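Local atomic coordinates of SAS-6 (Leishmania major, PDB entry 4CKM), a protein that probably helps build the central cartwheel of centrioles and basal bodies, this chain being its N-terminal domain. Residues G62-T67 / L80-D85. Numbering follows the deposited sequence.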
ATOM      1  N   GLY A  62      21.005  -2.565  11.868  1.00 32.36           N
ATOM      2  CA  GLY A  62      20.560  -2.260  13.225  1.00 32.94           C
ATOM      3  C   GLY A  62      19.268  -1.446  13.158  1.00 35.11           C
ATOM      4  O   GLY A  62      19.135  -0.507  12.364  1.00 34.11           O
ATOM      5  N   VAL A  63      18.312  -1.797  13.989  1.00 33.24           N
ATOM      6  CA  VAL A  63      17.134  -1.008  14.084  1.00 35.16           C
ATOM      7  C   VAL A  63      16.896  -0.657  15.534  1.00 38.05           C
ATOM      8  O   VAL A  63      17.091  -1.495  16.425  1.00 37.08           O
ATOM      9  CB  VAL A  63      15.922  -1.724  13.471  1.00 36.77           C
ATOM     10  CG1 VAL A  63      15.487  -2.897  14.318  1.00 36.96           C
ATOM     11  CG2 VAL A  63      14.770  -0.751  13.322  1.00 39.47           C
ATOM     12  N   TYR A  64      16.447   0.577  15.754  1.00 37.94           N
ATOM     13  CA  TYR A  64      16.391   1.158  17.085  1.00 40.08           C
ATOM     14  C   TYR A  64      15.151   2.035  17.199  1.00 38.85           C
ATOM     15  O   TYR A  64      14.923   2.925  16.386  1.00 38.35           O
ATOM     16  CB  TYR A  64      17.677   1.968  17.294  1.00 44.06           C
ATOM     17  CG  TYR A  64      17.838   2.703  18.613  1.00 48.80           C
ATOM     18  CD1 TYR A  64      18.320   2.049  19.750  1.00 53.12           C
ATOM     19  CD2 TYR A  64      17.571   4.062  18.710  1.00 53.20           C
ATOM     20  CE1 TYR A  64      18.496   2.724  20.946  1.00 53.63           C
ATOM     21  CE2 TYR A  64      17.749   4.747  19.902  1.00 53.29           C
ATOM     22  CZ  TYR A  64      18.208   4.074  21.008  1.00 55.05           C
ATOM     23  OH  TYR A  64      18.372   4.752  22.176  1.00 55.98           O
ATOM     24  N   VAL A  65      14.317   1.751  18.180  1.00 38.31           N
ATOM     25  CA  VAL A  65      13.109   2.520  18.396  1.00 38.17           C
ATOM     26  C   VAL A  65      13.139   3.020  19.835  1.00 38.57           C
ATOM     27  O   VAL A  65      13.287   2.225  20.771  1.00 39.30           O
ATOM     28  CB  VAL A  65      11.825   1.684  18.153  1.00 36.48           C
ATOM     29  CG1 VAL A  65      10.580   2.509  18.440  1.00 34.69           C
ATOM     30  CG2 VAL A  65      11.767   1.146  16.735  1.00 36.92           C
ATOM     31  N   ARG A  66      13.001   4.334  19.997  1.00 39.46           N
ATOM     32  CA  ARG A  66      13.007   4.977  21.318  1.00 44.09           C
ATOM     33  C   ARG A  66      11.894   6.024  21.426  1.00 41.99           C
ATOM     34  O   ARG A  66      11.609   6.733  20.455  1.00 39.99           O
ATOM     35  CB  ARG A  66      14.358   5.652  21.566  1.00 49.35           C
ATOM     36  CG  ARG A  66      14.525   6.238  22.963  1.00 59.20           C
ATOM     37  CD  ARG A  66      15.912   6.852  23.152  1.00 64.97           C
ATOM     38  NE  ARG A  66      16.092   8.104  22.402  1.00 74.59           N
ATOM     39  CZ  ARG A  66      17.265   8.599  21.976  1.00 79.61           C
ATOM     40  NH1 ARG A  66      18.414   7.956  22.192  1.00 81.02           N
ATOM     41  NH2 ARG A  66      17.293   9.750  21.310  1.00 78.14           N
ATOM     42  N   THR A  67      11.253   6.085  22.594  1.00 40.11           N
ATOM     43  CA  THR A  67      10.312   7.154  22.928  1.00 42.19           C
ATOM     44  C   THR A  67      10.990   8.123  23.869  1.00 41.40           C
ATOM     45  O   THR A  67      11.755   7.711  24.732  1.00 40.88           O
ATOM     46  CB  THR A  67       9.053   6.638  23.647  1.00 43.74           C
ATOM     47  OG1 THR A  67       9.421   6.032  24.893  1.00 44.71           O
ATOM     48  CG2 THR A  67       8.321   5.620  22.787  1.00 46.11           C
ATOM     49  N   LEU A  80      11.343   7.892  18.069  1.00 33.36           N
ATOM     50  CA  LEU A  80      12.512   7.843  17.214  1.00 35.77           C
ATOM     51  C   LEU A  80      12.670   6.410  16.672  1.00 36.24           C
ATOM     52  O   LEU A  80      12.647   5.435  17.436  1.00 36.51           O
ATOM     53  CB  LEU A  80      13.748   8.259  17.994  1.00 38.55           C
ATOM     54  CG  LEU A  80      15.049   8.098  17.209  1.00 44.04           C
ATOM     55  CD1 LEU A  80      15.199   9.185  16.157  1.00 46.21           C
ATOM     56  CD2 LEU A  80      16.246   8.103  18.145  1.00 46.51           C
ATOM     57  N   VAL A  81      12.837   6.318  15.357  1.00 34.15           N
ATOM     58  CA  VAL A  81      13.113   5.076  14.650  1.00 33.11           C
ATOM     59  C   VAL A  81      14.405   5.310  13.872  1.00 34.68           C
ATOM     60  O   VAL A  81      14.455   6.152  12.959  1.00 33.50           O
ATOM     61  CB  VAL A  81      11.990   4.720  13.642  1.00 32.50           C
ATOM     62  CG1 VAL A  81      12.331   3.474  12.831  1.00 33.65           C
ATOM     63  CG2 VAL A  81      10.678   4.493  14.358  1.00 33.12           C
ATOM     64  N   ARG A  82      15.430   4.541  14.226  1.00 34.05           N
ATOM     65  CA  ARG A  82      16.737   4.651  13.637  1.00 36.42           C
ATOM     66  C   ARG A  82      17.174   3.336  12.963  1.00 36.60           C
ATOM     67  O   ARG A  82      16.986   2.232  13.488  1.00 34.94           O
ATOM     68  CB  ARG A  82      17.718   5.010  14.731  1.00 39.39           C
ATOM     69  CG  ARG A  82      19.158   5.117  14.287  1.00 44.49           C
ATOM     70  CD  ARG A  82      20.067   5.230  15.504  1.00 47.45           C
ATOM     71  NE  ARG A  82      20.016   6.574  16.069  1.00 52.52           N
ATOM     72  CZ  ARG A  82      20.115   6.872  17.363  1.00 55.69           C
ATOM     73  NH1 ARG A  82      20.260   5.922  18.286  1.00 56.95           N
ATOM     74  NH2 ARG A  82      20.054   8.146  17.732  1.00 56.06           N
ATOM     75  N   LEU A  83      17.804   3.487  11.815  1.00 37.05           N
ATOM     76  CA  LEU A  83      18.328   2.388  11.058  1.00 37.43           C
ATOM     77  C   LEU A  83      19.823   2.616  10.888  1.00 38.59           C
ATOM     78  O   LEU A  83      20.243   3.696  10.452  1.00 36.01           O
ATOM     79  CB  LEU A  83      17.653   2.405   9.707  1.00 38.49           C
ATOM     80  CG  LEU A  83      17.401   1.082   9.029  1.00 42.01           C
ATOM     81  CD1 LEU A  83      16.594   0.170   9.930  1.00 41.23           C
ATOM     82  CD2 LEU A  83      16.672   1.354   7.714  1.00 43.38           C
ATOM     83  N   THR A  84      20.632   1.623  11.241  1.00 39.31           N
ATOM     84  CA  THR A  84      22.082   1.742  11.045  1.00 42.88           C
ATOM     85  C   THR A  84      22.687   0.538  10.357  1.00 43.11           C
ATOM     86  O   THR A  84      22.073  -0.528  10.283  1.00 46.30           O
ATOM     87  CB  THR A  84      22.818   1.928  12.379  1.00 42.89           C
ATOM     88  OG1 THR A  84      22.457   0.871  13.272  1.00 44.56           O
ATOM     89  CG2 THR A  84      22.452   3.244  13.003  1.00 44.31           C
ATOM     90  N   ASP A  85      23.895   0.726   9.848  1.00 46.29           N
ATOM     91  CA  ASP A  85      24.725  -0.380   9.361  1.00 49.52           C
ATOM     92  C   ASP A  85      25.979  -0.558  10.254  1.00 50.76           C
ATOM     93  O   ASP A  85      26.849   0.317  10.277  1.00 50.77           O
ATOM     94  CB  ASP A  85      25.142  -0.141   7.917  1.00 51.04           C
ATOM     95  CG  ASP A  85      25.705  -1.391   7.260  1.00 53.64           C
ATOM     96  OD1 ASP A  85      26.250  -2.270   7.954  1.00 56.69           O
ATOM     97  OD2 ASP A  85      25.592  -1.511   6.033  1.00 57.98           O
TER
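Tyr64 and Arg82 face each other as a hydrogen-bonded antiparallel pair, and their side chains run out from the sheet alongside one another. Both leave the backbone with CG anti to N (chi1 179° and 178°); Arg82 then bends at chi3, which lays its guanidinium almost parallel to the tyrosine ring, the two planes 13° apart. Arg82 NH1 comes obliquely to within 3.2 Å of Tyr64 CE2. Arg82 NE makes a salt bridge to Glu94 of strand 88-98.

Leu80 CD2 fills the angle between these groups. It meets the edge of the Tyr64 ring near its plane, and lies off-centre over one face of the Arg82 guanidinium and one of Arg66, coming within 3.7 Å of Arg66 NH2. Arg66, also bent at chi3, turns its NH1 back to Tyr64 OH in a long, bent hydrogen bond (3.2 Å), the hydroxyl tilted out of the guanidinium plane.

On the reverse face the side chains that meet are all aliphatic. Val63 CG2 reaches Leu83 CD1 at 4.0 Å, while Val65 CG2 meets Val81 CG2 at 4.2 Å; helix 117-130 packs over this side through Leu122, Val123 and Leu126. Six backbone hydrogen bonds join 62-67 to 80-85, part of the hairpin of strands 57-70 and 76-85, the one from Leu80 N to Arg66 O spanning 2.7 Å.

The hairpin thus has two chemically different faces in the SAS-6 N-terminal domain: a greasy one turned to the helix, and one where Leu80 and Tyr64 pack against two arginines; Arg66 NH1 and Arg82 NH2 are 4.8 Å apart, and the Glu94 salt bridge to Arg82 probably offsets part of that like charge.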